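Local coordinates for 3-isopropylmalate dehydratase small subunit (Campylobacter jejuni, PDB 3Q3W), which catalyses, as the small subunit of isopropylmalate isomerase, the interconversion of 2-isopropylmalate and 3-isopropylmalate by way of 2-isopropylmaleate, at residues F7-G12 / E147-E152; Y98-I103 / N119-I124; T24-P29 / H47-L52; E18-D23 / S78-G83. All blocks are in the same frame, centred on the assembly; numbering follows the deposited sequence.

Burial and chemistry change together across these four contacts. Contact 2 lies deepest, its centre about 5 Å from that of the chain, and joins two parallel strands through backbone bonds and aliphatic side chains. Contact 1 belongs to the same sheet but pairs antiparallel strands, one face carrying Ile148 and His10, the other mixing Ile9 with Lys11, Glu147 and Ser149; the two contacts meet where Phe7 touches Leu122 and Ile148 touches Ala102. Contact 4 ties the loops following two strands of that sheet, largely by backbone bonds, and reaches contact 2 through Phe82 and Ile103. Contact 3, on the surface, relies on one water; its 24-29 segment continues directly from the 18-23 loop.

Contact 1 (F7-G12 / E147-E152); sequences FIIHKG and EISLLE
Phe7 and Ile148 form the apolar centre, their side chains crossing at about a right angle. CG2 of Ile148 lies 3.8 Å from Phe7 CE2, while Ile148 CB meets the edge of the ring in its plane. Leu150 adds its CB at 3.9 Å from Phe7 CD2. With CG anti to the backbone N (chi1 -168°), the Phe7 ring lies beside Ile148 and Leu150, although its CB does not point at them.

Around this centre the backbones pair as antiparallel strands, where the parallel half of the mixed sheet, ending in 9-17, meets the antiparallel half that starts with 145-149. His10 and Ile148, on one face, are a hydrogen-bonded pair, with 2.9 Å from His10 N to Ile148 O and 2.8 Å from Ile148 N to His10 O. Beyond the regular pairing, Leu150 N reaches Ile8 O at 2.7 Å.

The opposite face carries Ile9, Lys11, Glu147 and Ser149. Glu147 CG lies beside Lys11 CB, yet Lys11 NZ remains 5.0 Å from Glu147 OE1; no salt bridge forms, and at most a longer-range attraction remains. Ser149 OG accepts from Glu152 N, an ST motif.

Helix 168-176 covers Leu150, and Phe7 and Ile148 pack against strands 102-105 and 122-125.

Contact 2 (Y98-I103 / N119-I124); sequences YGIRAI and NGLLTI
The guanidinium of Arg101 presents its edge to Gly120, whose carbonyl O lies near the plane, 3.6 Å from Arg101 NH2. Bends at chi2 and chi3 (-76° and -86°) fold the arginine back, bringing its head close to 119-124 although its CB points away. That approach is not a hydrogen bond; NH1 makes one to Lys6 O.

The two segments belong to a right-handed beta-alpha-beta crossover, in which helix 110-118 connects parallel strands 102-105 and 122-125. Gly120, with positive phi, is the C-prime residue of the Schellman motif that ends this helix and turns the chain toward its second strand.

Three backbone bonds zip the strands together, each strand's carbonyls and amides serving the other in the staggered manner of parallel pairing. Ile103 uses both of its backbone groups: its N donates to Leu122 O at 2.9 Å and its O accepts from Ile124 N in a nearly straight bond. Leu122 N completes the set by donating to Arg101 O.

Apolar side chains pack on both faces. Ala102 CB lies against Leu122 CB and Ile124 CD1, facing Ile148 of strand 145-149. On the side of Ile103, just before its own strand begins, Leu121 holds its CG anti to the backbone N (chi1 178°) and divides its methyls between two isoleucines: CD1 is 3.9 Å from Ile100 CG2, and CD2 is 4.0 Å from Ile103 CD1.

Contact 3 (T24-P29 / H47-L52); sequences TDQIIP and HDLRYL
A single water bridges Gln26 and Asp48, gripped by three backbone groups. It donates to Gln26 O at 2.8 Å and to Asp25 O at 3.0 Å, and accepts from Asp48 N at 2.9 Å. Two carbonyls of the short helix 24-27 are thereby linked to an amide in the first turn of helix 47-50, and no direct hydrogen bond joins the segments.

Pro29 supplies the main apolar touch. Its CG and CD both rest 3.7 Å from His47 CB, the proline standing roughly perpendicular to the histidine. Asp48 lies alongside the same proline, pointing the other way. His47 ND1 donates to Asp48 OD1 at 2.7 Å; the acceptor lies close to the imidazole plane, but the bond meets the carboxylate on its anti side and well out of the carboxylate plane. This bond holds the ring and carboxylate together beside Pro29.

On the far side of the water, Gln26 extends its amide across Leu49, with NE2 3.7 Å from Leu49 CD1. The chain runs straight beyond CG (chi2 -174°), which carries the amide as far as the leucine methyls.

Ile27 and Ile28 turn away from this surface contact to pack on helix 90-98, while Arg50 touches Tyr98 at the end of that same helix.

Contact 4 (E18-D23 / S78-G83); sequences EYANID and SFENFG
Glu18 lies over one face of the Phe79 ring, its CA 3.9 Å from the centroid in a CH-pi contact. The edge of the ring faces Ala20 N. Phe79 CB lies close to Tyr19 O, which also accepts a bent bond from Phe79 N at 3.2 Å.

Farther along, the two loops exchange shorter backbone bonds. Asn21 N donates to Glu80 O at 2.7 Å, nearly straight at 167°, and Gly83 N donates to Ile22 O. Between them Asn81 ND2 reaches a lone pair of Asn21 OD1 at 3.2 Å, in the carbonyl plane of Asn21 and the amide plane of Asn81, the two planes being 74° apart. Both asparagines have positive phi, unusual for a non-glycine residue.

Ile22 packs obliquely on Phe82, its CG2 3.9 Å from Phe82 CE1, while a water accepts from Ile22 N and donates to Phe79 O.

The next shell adds further partners. Lys139 forms a salt bridge with Glu18, and Lys128 does so with Glu80 while making a cation-pi contact with Phe79. Phe82 meets Phe112 edge-to-face. The loops follow strands 9-17 and 73-78, parallel neighbours in the sheet, and lead toward helices 24-27, N-capped by Asp23, and 90-98.

Because the bonds across the contact come mostly from backbone groups, the pairing of the loops probably depends little on side-chain chemistry, with flanking lysines probably offsetting the two glutamates' charges.

Contact 1 (F7-G12 / E147-E152)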
loop_
_atom_site.group_PDB
_atom_site.type_symbol
_atom_site.label_atom_id
_atom_site.label_comp_id
_atom_site.label_asym_id
_atom_site.label_seq_id
_atom_site.Cartn_x
_atom_site.Cartn_y
_atom_site.Cartn_z
ATOM N N PHE A 7 -4.271 -13.383 1.701
ATOM C CA PHE A 7 -5.157 -12.275 2.085
ATOM C C PHE A 7 -6.615 -12.738 1.927
ATOM O O PHE A 7 -7.044 -13.086 0.837
ATOM C CB PHE A 7 -4.858 -11.067 1.219
ATOM C CG PHE A 7 -5.488 -9.770 1.696
ATOM C CD1 PHE A 7 -4.709 -8.671 1.916
ATOM C CD2 PHE A 7 -6.862 -9.633 1.815
ATOM C CE1 PHE A 7 -5.244 -7.457 2.294
ATOM C CE2 PHE A 7 -7.411 -8.429 2.192
ATOM C CZ PHE A 7 -6.584 -7.319 2.440
ATOM N N ILE A 8 -7.338 -12.799 3.037
ATOM C CA ILE A 8 -8.764 -13.174 3.053
ATOM C C ILE A 8 -9.479 -11.934 3.607
ATOM O O ILE A 8 -10.027 -11.147 2.859
ATOM C CB ILE A 8 -8.972 -14.433 3.904
ATOM C CG1 ILE A 8 -8.130 -15.584 3.336
ATOM C CG2 ILE A 8 -10.489 -14.865 3.963
ATOM C CD1 ILE A 8 -8.196 -16.878 4.162
ATOM N N ILE A 9 -9.324 -11.715 4.913
ATOM C CA ILE A 9 -9.911 -10.588 5.642
ATOM C C ILE A 9 -8.745 -9.910 6.334
ATOM O O ILE A 9 -7.957 -10.584 6.952
ATOM C CB ILE A 9 -10.876 -11.064 6.760
ATOM C CG1 ILE A 9 -11.932 -12.063 6.247
ATOM C CG2 ILE A 9 -11.540 -9.873 7.449
ATOM C CD1 ILE A 9 -13.212 -11.456 5.634
ATOM N N HIS A 10 -8.631 -8.592 6.224
ATOM C CA HIS A 10 -7.619 -7.843 6.976
ATOM C C HIS A 10 -8.207 -6.548 7.538
ATOM O O HIS A 10 -8.873 -5.801 6.843
ATOM C CB HIS A 10 -6.421 -7.517 6.084
ATOM C CG HIS A 10 -5.388 -6.674 6.752
ATOM N ND1 HIS A 10 -4.501 -7.178 7.679
ATOM C CD2 HIS A 10 -5.131 -5.344 6.667
ATOM C CE1 HIS A 10 -3.730 -6.199 8.118
ATOM N NE2 HIS A 10 -4.105 -5.076 7.528
ATOM N N LYS A 11 -7.934 -6.285 8.811
ATOM C CA LYS A 11 -8.355 -5.053 9.461
ATOM C C LYS A 11 -7.089 -4.447 10.044
ATOM O O LYS A 11 -6.319 -5.155 10.705
ATOM C CB LYS A 11 -9.357 -5.359 10.565
ATOM C CG LYS A 11 -9.673 -4.168 11.481
ATOM C CD LYS A 11 -10.868 -4.437 12.409
ATOM C CE LYS A 11 -10.803 -3.551 13.636
ATOM N NZ LYS A 11 -12.035 -3.684 14.469
ATOM N N GLY A 12 -6.832 -3.179 9.741
ATOM C CA GLY A 12 -5.680 -2.479 10.319
ATOM C C GLY A 12 -5.704 -0.978 10.093
ATOM O O GLY A 12 -6.610 -0.430 9.455
ATOM N N GLU A 147 -11.402 -2.064 7.400
ATOM C CA GLU A 147 -11.461 -3.523 7.200
ATOM C C GLU A 147 -11.696 -3.875 5.739
ATOM O O GLU A 147 -12.443 -3.216 5.050
ATOM C CB GLU A 147 -12.518 -4.182 8.092
ATOM C CG GLU A 147 -12.355 -5.707 8.150
ATOM C CD GLU A 147 -13.145 -6.388 9.260
ATOM O OE1 GLU A 147 -13.586 -5.719 10.209
ATOM O OE2 GLU A 147 -13.315 -7.620 9.181
ATOM N N ILE A 148 -11.023 -4.935 5.270
ATOM C CA ILE A 148 -11.113 -5.354 3.868
ATOM C C ILE A 148 -11.361 -6.839 3.823
ATOM O O ILE A 148 -10.635 -7.584 4.461
ATOM C CB ILE A 148 -9.837 -5.086 3.097
ATOM C CG1 ILE A 148 -9.488 -3.600 3.115
ATOM C CG2 ILE A 148 -9.985 -5.628 1.646
ATOM C CD1 ILE A 148 -7.990 -3.268 2.870
ATOM N N SER A 149 -12.407 -7.256 3.103
ATOM C CA SER A 149 -12.663 -8.658 2.837
ATOM C C SER A 149 -12.408 -8.939 1.355
ATOM O O SER A 149 -13.074 -8.388 0.481
ATOM C CB SER A 149 -14.121 -9.009 3.187
ATOM O OG SER A 149 -14.419 -10.362 2.867
ATOM N N LEU A 150 -11.470 -9.820 1.055
ATOM C CA LEU A 150 -11.213 -10.177 -0.345
ATOM C C LEU A 150 -12.207 -11.238 -0.799
ATOM O O LEU A 150 -12.377 -11.452 -2.002
ATOM C CB LEU A 150 -9.791 -10.671 -0.551
ATOM C CG LEU A 150 -9.399 -11.164 -1.944
ATOM C CD1 LEU A 150 -9.599 -10.125 -2.993
ATOM C CD2 LEU A 150 -7.995 -11.584 -1.893
ATOM N N LEU A 151 -12.864 -11.908 0.149
ATOM C CA LEU A 151 -13.974 -12.803 -0.170
ATOM C C LEU A 151 -15.150 -12.045 -0.720
ATOM O O LEU A 151 -15.701 -12.427 -1.729
ATOM C CB LEU A 151 -14.455 -13.557 1.052
ATOM C CG LEU A 151 -13.541 -14.665 1.532
ATOM C CD1 LEU A 151 -14.134 -15.294 2.799
ATOM C CD2 LEU A 151 -13.364 -15.705 0.448
ATOM N N GLU A 152 -15.537 -10.971 -0.057
ATOM C CA GLU A 152 -16.700 -10.223 -0.484
ATOM C C GLU A 152 -16.352 -9.143 -1.458
ATOM O O GLU A 152 -17.250 -8.551 -2.048
ATOM C CB GLU A 152 -17.403 -9.598 0.708
ATOM C CG GLU A 152 -18.127 -10.588 1.554
ATOM C CD GLU A 152 -18.598 -9.953 2.830
ATOM O OE1 GLU A 152 -18.856 -8.724 2.819
ATOM O OE2 GLU A 152 -18.698 -10.678 3.842
#

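Contact 2 (Y98-I103 / N119-I124)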
loop_
_atom_site.group_PDB
_atom_site.type_symbol
_atom_site.label_atom_id
_atom_site.label_comp_id
_atom_site.label_asym_id
_atom_site.label_seq_id
_atom_site.Cartn_x
_atom_site.Cartn_y
_atom_site.Cartn_z
ATOM N N TYR A 98 7.481 -3.397 5.007
ATOM C CA TYR A 98 7.117 -2.368 6.004
ATOM C C TYR A 98 5.927 -2.823 6.797
ATOM O O TYR A 98 5.695 -2.435 7.932
ATOM C CB TYR A 98 6.764 -1.054 5.305
ATOM C CG TYR A 98 6.438 0.065 6.239
ATOM C CD1 TYR A 98 7.448 0.773 6.895
ATOM C CD2 TYR A 98 5.112 0.433 6.469
ATOM C CE1 TYR A 98 7.140 1.836 7.744
ATOM C CE2 TYR A 98 4.808 1.488 7.283
ATOM C CZ TYR A 98 5.794 2.186 7.938
ATOM O OH TYR A 98 5.466 3.265 8.788
ATOM N N GLY A 99 5.136 -3.655 6.158
ATOM C CA GLY A 99 3.881 -4.108 6.755
ATOM C C GLY A 99 2.615 -3.724 6.010
ATOM O O GLY A 99 1.510 -4.009 6.492
ATOM N N ILE A 100 2.736 -3.152 4.821
ATOM C CA ILE A 100 1.540 -2.797 4.064
ATOM C C ILE A 100 0.927 -4.015 3.378
ATOM O O ILE A 100 1.586 -4.725 2.609
ATOM C CB ILE A 100 1.825 -1.721 2.997
ATOM C CG1 ILE A 100 2.435 -0.485 3.634
ATOM C CG2 ILE A 100 0.528 -1.390 2.175
ATOM C CD1 ILE A 100 1.638 0.082 4.801
ATOM N N ARG A 101 -0.346 -4.275 3.668
ATOM C CA ARG A 101 -1.044 -5.435 3.124
ATOM C C ARG A 101 -1.970 -5.066 1.941
ATOM O O ARG A 101 -2.296 -5.913 1.090
ATOM C CB ARG A 101 -1.836 -6.070 4.250
ATOM C CG ARG A 101 -0.972 -6.666 5.341
ATOM C CD ARG A 101 -0.366 -7.991 4.921
ATOM N NE ARG A 101 -1.269 -9.117 5.182
ATOM C CZ ARG A 101 -1.667 -10.039 4.306
ATOM N NH1 ARG A 101 -2.490 -10.980 4.722
ATOM N NH2 ARG A 101 -1.270 -10.050 3.034
ATOM N N ALA A 102 -2.417 -3.806 1.889
ATOM C CA ALA A 102 -3.349 -3.337 0.845
ATOM C C ALA A 102 -3.164 -1.854 0.578
ATOM O O ALA A 102 -2.817 -1.083 1.496
ATOM C CB ALA A 102 -4.786 -3.622 1.234
ATOM N N ILE A 103 -3.384 -1.454 -0.669
ATOM C CA ILE A 103 -3.423 -0.055 -1.047
ATOM C C ILE A 103 -4.758 0.239 -1.735
ATOM O O ILE A 103 -5.173 -0.509 -2.607
ATOM C CB ILE A 103 -2.287 0.294 -1.986
ATOM C CG1 ILE A 103 -0.932 -0.034 -1.324
ATOM C CG2 ILE A 103 -2.378 1.751 -2.400
ATOM C CD1 ILE A 103 0.160 -0.198 -2.341
ATOM N N ASN A 119 2.990 -10.376 -5.156
ATOM C CA ASN A 119 3.687 -10.424 -3.893
ATOM C C ASN A 119 2.735 -10.356 -2.746
ATOM O O ASN A 119 3.147 -10.149 -1.604
ATOM C CB ASN A 119 4.746 -9.324 -3.813
ATOM C CG ASN A 119 6.012 -9.678 -4.573
ATOM O OD1 ASN A 119 6.984 -10.169 -3.980
ATOM N ND2 ASN A 119 6.007 -9.483 -5.895
ATOM N N GLY A 120 1.454 -10.543 -3.038
ATOM C CA GLY A 120 0.433 -10.661 -1.974
ATOM C C GLY A 120 0.006 -9.327 -1.425
ATOM O O GLY A 120 -0.630 -9.273 -0.388
ATOM N N LEU A 121 0.341 -8.260 -2.141
ATOM C CA LEU A 121 -0.033 -6.893 -1.808
ATOM C C LEU A 121 -1.352 -6.554 -2.550
ATOM O O LEU A 121 -1.335 -6.351 -3.751
ATOM C CB LEU A 121 1.088 -5.935 -2.235
ATOM C CG LEU A 121 0.937 -4.417 -2.032
ATOM C CD1 LEU A 121 0.490 -4.091 -0.599
ATOM C CD2 LEU A 121 2.205 -3.630 -2.389
ATOM N N LEU A 122 -2.479 -6.516 -1.841
ATOM C CA LEU A 122 -3.767 -6.288 -2.482
ATOM C C LEU A 122 -4.016 -4.860 -2.937
ATOM O O LEU A 122 -4.052 -3.902 -2.135
ATOM C CB LEU A 122 -4.903 -6.716 -1.582
ATOM C CG LEU A 122 -6.324 -6.588 -2.125
ATOM C CD1 LEU A 122 -6.508 -7.268 -3.514
ATOM C CD2 LEU A 122 -7.300 -7.211 -1.108
ATOM N N THR A 123 -4.260 -4.727 -4.225
ATOM C CA THR A 123 -4.451 -3.435 -4.843
ATOM C C THR A 123 -5.947 -3.221 -5.158
ATOM O O THR A 123 -6.528 -3.903 -6.014
ATOM C CB THR A 123 -3.641 -3.398 -6.112
ATOM O OG1 THR A 123 -4.111 -4.438 -6.949
ATOM C CG2 THR A 123 -2.192 -3.658 -5.804
ATOM N N ILE A 124 -6.539 -2.284 -4.422
ATOM C CA ILE A 124 -7.965 -2.007 -4.448
ATOM C C ILE A 124 -8.203 -0.727 -5.193
ATOM O O ILE A 124 -7.801 0.362 -4.740
ATOM C CB ILE A 124 -8.501 -1.854 -3.030
ATOM C CG1 ILE A 124 -8.395 -3.196 -2.316
ATOM C CG2 ILE A 124 -9.940 -1.317 -3.038
ATOM C CD1 ILE A 124 -8.421 -3.150 -0.804
#

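Contact 3 (T24-P29 / H47-L52)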
loop_
_atom_site.group_PDB
_atom_site.type_symbol
_atom_site.label_atom_id
_atom_site.label_comp_id
_atom_site.label_asym_id
_atom_site.label_seq_id
_atom_site.Cartn_x
_atom_site.Cartn_y
_atom_site.Cartn_z
ATOM N N THR A 24 8.018 4.756 -8.468
ATOM C CA THR A 24 8.775 3.655 -7.949
ATOM C C THR A 24 9.978 4.199 -7.195
ATOM O O THR A 24 10.376 3.618 -6.195
ATOM C CB THR A 24 9.135 2.611 -9.084
ATOM O OG1 THR A 24 9.661 3.294 -10.229
ATOM C CG2 THR A 24 7.908 1.828 -9.520
ATOM N N ASP A 25 10.515 5.339 -7.615
ATOM C CA ASP A 25 11.595 5.992 -6.862
ATOM C C ASP A 25 11.189 6.612 -5.533
ATOM O O ASP A 25 12.006 6.712 -4.610
ATOM C CB ASP A 25 12.257 7.109 -7.656
ATOM C CG ASP A 25 13.032 6.608 -8.821
ATOM O OD1 ASP A 25 14.059 5.908 -8.606
ATOM O OD2 ASP A 25 12.617 6.942 -9.954
ATOM N N GLN A 26 9.960 7.084 -5.444
ATOM C CA GLN A 26 9.431 7.532 -4.173
ATOM C C GLN A 26 9.216 6.345 -3.271
ATOM O O GLN A 26 9.464 6.436 -2.090
ATOM C CB GLN A 26 8.145 8.316 -4.367
ATOM C CG GLN A 26 8.340 9.561 -5.207
ATOM C CD GLN A 26 7.075 10.375 -5.259
ATOM O OE1 GLN A 26 6.311 10.318 -6.203
ATOM N NE2 GLN A 26 6.835 11.096 -4.222
ATOM N N ILE A 27 8.722 5.252 -3.817
ATOM C CA ILE A 27 8.502 4.034 -3.023
ATOM C C ILE A 27 9.844 3.503 -2.467
ATOM O O ILE A 27 9.962 3.225 -1.294
ATOM C CB ILE A 27 7.733 2.933 -3.813
ATOM C CG1 ILE A 27 6.322 3.425 -4.176
ATOM C CG2 ILE A 27 7.545 1.648 -2.948
ATOM C CD1 ILE A 27 5.607 2.602 -5.255
ATOM N N ILE A 28 10.861 3.403 -3.324
ATOM C CA ILE A 28 12.164 2.930 -2.885
ATOM C C ILE A 28 13.199 3.360 -3.896
ATOM O O ILE A 28 13.144 2.946 -5.065
ATOM C CB ILE A 28 12.212 1.356 -2.664
ATOM C CG1 ILE A 28 13.615 0.915 -2.220
ATOM C CG2 ILE A 28 11.643 0.586 -3.878
ATOM C CD1 ILE A 28 13.674 -0.447 -1.485
ATOM N N PRO A 29 14.132 4.190 -3.444
ATOM C CA PRO A 29 15.115 4.762 -4.317
ATOM C C PRO A 29 16.147 3.721 -4.812
ATOM O O PRO A 29 16.285 2.642 -4.228
ATOM C CB PRO A 29 15.781 5.814 -3.429
ATOM C CG PRO A 29 14.842 6.092 -2.388
ATOM C CD PRO A 29 14.122 4.856 -2.130
ATOM N N HIS A 47 11.565 6.622 1.288
ATOM C CA HIS A 47 12.765 7.262 1.831
ATOM C C HIS A 47 12.814 8.782 1.711
ATOM O O HIS A 47 13.075 9.474 2.698
ATOM C CB HIS A 47 13.983 6.667 1.127
ATOM C CG HIS A 47 15.271 7.285 1.518
ATOM N ND1 HIS A 47 15.763 8.426 0.923
ATOM C CD2 HIS A 47 16.181 6.923 2.450
ATOM C CE1 HIS A 47 16.946 8.711 1.438
ATOM N NE2 HIS A 47 17.227 7.811 2.358
ATOM N N ASP A 48 12.577 9.290 0.505
ATOM C CA ASP A 48 12.763 10.708 0.212
ATOM C C ASP A 48 11.650 11.558 0.808
ATOM O O ASP A 48 11.862 12.728 1.160
ATOM C CB ASP A 48 12.828 10.932 -1.287
ATOM C CG ASP A 48 13.953 10.132 -1.946
ATOM O OD1 ASP A 48 14.968 9.810 -1.278
ATOM O OD2 ASP A 48 13.793 9.811 -3.128
ATOM N N LEU A 49 10.478 10.954 0.965
ATOM C CA LEU A 49 9.383 11.598 1.731
ATOM C C LEU A 49 9.511 11.427 3.275
ATOM O O LEU A 49 8.952 12.230 4.071
ATOM C CB LEU A 49 8.050 11.001 1.258
ATOM C CG LEU A 49 7.805 11.094 -0.255
ATOM C CD1 LEU A 49 6.723 10.084 -0.704
ATOM C CD2 LEU A 49 7.416 12.504 -0.661
ATOM N N ARG A 50 10.225 10.388 3.716
ATOM C CA ARG A 50 10.141 9.906 5.109
ATOM C C ARG A 50 11.224 10.418 6.012
ATOM O O ARG A 50 10.986 10.628 7.170
ATOM C CB ARG A 50 10.058 8.381 5.119
ATOM C CG ARG A 50 10.212 7.596 6.429
ATOM C CD ARG A 50 10.186 6.128 6.050
ATOM N NE ARG A 50 10.283 5.240 7.190
ATOM C CZ ARG A 50 10.345 3.912 7.114
ATOM N NH1 ARG A 50 10.326 3.308 5.919
ATOM N NH2 ARG A 50 10.406 3.186 8.229
ATOM N N TYR A 51 12.384 10.706 5.463
ATOM C CA TYR A 51 13.556 11.089 6.229
ATOM C C TYR A 51 14.033 12.468 5.781
ATOM O O TYR A 51 14.010 12.783 4.604
ATOM C CB TYR A 51 14.709 10.065 5.973
ATOM C CG TYR A 51 14.380 8.654 6.364
ATOM C CD1 TYR A 51 14.165 8.323 7.691
ATOM C CD2 TYR A 51 14.318 7.633 5.419
ATOM C CE1 TYR A 51 13.849 7.051 8.053
ATOM C CE2 TYR A 51 13.990 6.360 5.790
ATOM C CZ TYR A 51 13.767 6.077 7.116
ATOM O OH TYR A 51 13.472 4.782 7.528
ATOM N N LEU A 52 14.466 13.275 6.732
ATOM C CA LEU A 52 15.066 14.570 6.469
ATOM C C LEU A 52 16.588 14.472 6.271
ATOM O O LEU A 52 17.196 15.362 5.654
ATOM C CB LEU A 52 14.785 15.533 7.621
ATOM C CG LEU A 52 13.322 15.822 7.989
ATOM C CD1 LEU A 52 13.272 16.723 9.251
ATOM C CD2 LEU A 52 12.676 16.453 6.805
HETATM O O HOH W 1 11.979 7.534 -1.760
#

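Contact 4 (E18-D23 / S78-G83)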
loop_
_atom_site.group_PDB
_atom_site.type_symbol
_atom_site.label_atom_id
_atom_site.label_comp_id
_atom_site.label_asym_id
_atom_site.label_seq_id
_atom_site.Cartn_x
_atom_site.Cartn_y
_atom_site.Cartn_z
ATOM N N GLU A 18 -1.693 11.782 0.275
ATOM C CA GLU A 18 -2.392 12.617 -0.698
ATOM C C GLU A 18 -1.416 13.102 -1.758
ATOM O O GLU A 18 -1.137 14.307 -1.895
ATOM C CB GLU A 18 -3.051 13.778 0.035
ATOM C CG GLU A 18 -4.179 13.327 0.962
ATOM C CD GLU A 18 -4.880 14.516 1.638
ATOM O OE1 GLU A 18 -5.703 15.204 0.979
ATOM O OE2 GLU A 18 -4.587 14.756 2.816
ATOM N N TYR A 19 -0.892 12.136 -2.503
ATOM C CA TYR A 19 -0.063 12.394 -3.642
ATOM C C TYR A 19 -0.581 11.541 -4.805
ATOM O O TYR A 19 -1.043 10.402 -4.604
ATOM C CB TYR A 19 1.385 12.050 -3.329
ATOM C CG TYR A 19 1.910 12.522 -1.987
ATOM C CD1 TYR A 19 2.551 13.762 -1.852
ATOM C CD2 TYR A 19 1.827 11.712 -0.852
ATOM C CE1 TYR A 19 3.076 14.196 -0.605
ATOM C CE2 TYR A 19 2.337 12.135 0.394
ATOM C CZ TYR A 19 2.967 13.376 0.509
ATOM O OH TYR A 19 3.476 13.797 1.748
ATOM N N ALA A 20 -0.529 12.102 -6.010
ATOM C CA ALA A 20 -0.834 11.358 -7.238
ATOM C C ALA A 20 0.481 10.916 -7.834
ATOM O O ALA A 20 1.547 11.467 -7.517
ATOM C CB ALA A 20 -1.610 12.216 -8.232
ATOM N N ASN A 21 0.403 9.918 -8.703
ATOM C CA ASN A 21 1.570 9.463 -9.420
ATOM C C ASN A 21 2.748 9.139 -8.484
ATOM O O ASN A 21 3.889 9.426 -8.844
ATOM C CB ASN A 21 2.006 10.529 -10.426
ATOM C CG ASN A 21 0.866 11.044 -11.242
ATOM O OD1 ASN A 21 0.264 10.302 -12.012
ATOM N ND2 ASN A 21 0.541 12.324 -11.072
ATOM N N ILE A 22 2.488 8.553 -7.304
ATOM C CA ILE A 22 3.593 8.089 -6.447
ATOM C C ILE A 22 4.373 7.077 -7.303
ATOM O O ILE A 22 3.822 6.096 -7.795
ATOM C CB ILE A 22 3.127 7.525 -5.091
ATOM C CG1 ILE A 22 2.755 8.676 -4.155
ATOM C CG2 ILE A 22 4.230 6.674 -4.392
ATOM C CD1 ILE A 22 1.655 8.348 -3.151
ATOM N N ASP A 23 5.630 7.390 -7.555
ATOM C CA ASP A 23 6.436 6.591 -8.433
ATOM C C ASP A 23 7.413 5.647 -7.696
ATOM O O ASP A 23 7.612 5.734 -6.485
ATOM C CB ASP A 23 7.128 7.502 -9.460
ATOM C CG ASP A 23 8.162 8.400 -8.852
ATOM O OD1 ASP A 23 8.869 7.945 -7.936
ATOM O OD2 ASP A 23 8.316 9.563 -9.315
ATOM N N SER A 78 -4.119 6.301 -1.321
ATOM C CA SER A 78 -3.440 7.286 -2.159
ATOM C C SER A 78 -4.266 7.714 -3.364
ATOM O O SER A 78 -5.404 7.319 -3.531
ATOM C CB SER A 78 -2.119 6.727 -2.635
ATOM O OG SER A 78 -1.200 7.769 -2.914
ATOM N N PHE A 79 -3.683 8.563 -4.193
ATOM C CA PHE A 79 -4.398 9.083 -5.321
ATOM C C PHE A 79 -3.942 8.308 -6.543
ATOM O O PHE A 79 -3.357 7.221 -6.407
ATOM C CB PHE A 79 -4.163 10.583 -5.453
ATOM C CG PHE A 79 -4.736 11.421 -4.318
ATOM C CD1 PHE A 79 -5.814 10.991 -3.565
ATOM C CD2 PHE A 79 -4.222 12.699 -4.083
ATOM C CE1 PHE A 79 -6.334 11.800 -2.588
ATOM C CE2 PHE A 79 -4.747 13.520 -3.113
ATOM C CZ PHE A 79 -5.799 13.068 -2.363
ATOM N N GLU A 80 -4.242 8.830 -7.732
ATOM C CA GLU A 80 -4.154 8.051 -8.957
ATOM C C GLU A 80 -2.752 7.711 -9.380
ATOM O O GLU A 80 -1.804 8.388 -9.025
ATOM C CB GLU A 80 -4.864 8.749 -10.131
ATOM C CG GLU A 80 -4.520 10.246 -10.346
ATOM C CD GLU A 80 -5.552 11.201 -9.702
ATOM O OE1 GLU A 80 -5.804 11.089 -8.476
ATOM O OE2 GLU A 80 -6.104 12.050 -10.428
ATOM N N ASN A 81 -2.675 6.657 -10.199
ATOM C CA ASN A 81 -1.452 6.199 -10.827
ATOM C C ASN A 81 -0.391 5.873 -9.790
ATOM O O ASN A 81 0.788 6.196 -9.944
ATOM C CB ASN A 81 -0.956 7.196 -11.899
ATOM C CG ASN A 81 0.116 6.611 -12.807
ATOM O OD1 ASN A 81 0.126 5.409 -13.090
ATOM N ND2 ASN A 81 1.045 7.451 -13.243
ATOM N N PHE A 82 -0.818 5.190 -8.746
ATOM C CA PHE A 82 0.100 4.761 -7.730
ATOM C C PHE A 82 1.027 3.696 -8.294
ATOM O O PHE A 82 0.579 2.735 -8.900
ATOM C CB PHE A 82 -0.626 4.180 -6.539
ATOM C CG PHE A 82 0.280 3.881 -5.362
ATOM C CD1 PHE A 82 0.431 4.784 -4.334
ATOM C CD2 PHE A 82 0.976 2.676 -5.290
ATOM C CE1 PHE A 82 1.253 4.497 -3.253
ATOM C CE2 PHE A 82 1.792 2.392 -4.222
ATOM C CZ PHE A 82 1.959 3.297 -3.210
ATOM N N GLY A 83 2.318 3.864 -8.074
ATOM C CA GLY A 83 3.269 2.846 -8.545
ATOM C C GLY A 83 3.798 3.110 -9.923
ATOM O O GLY A 83 4.445 2.253 -10.493
HETATM O O HOH W 2 -0.287 7.757 -6.272
#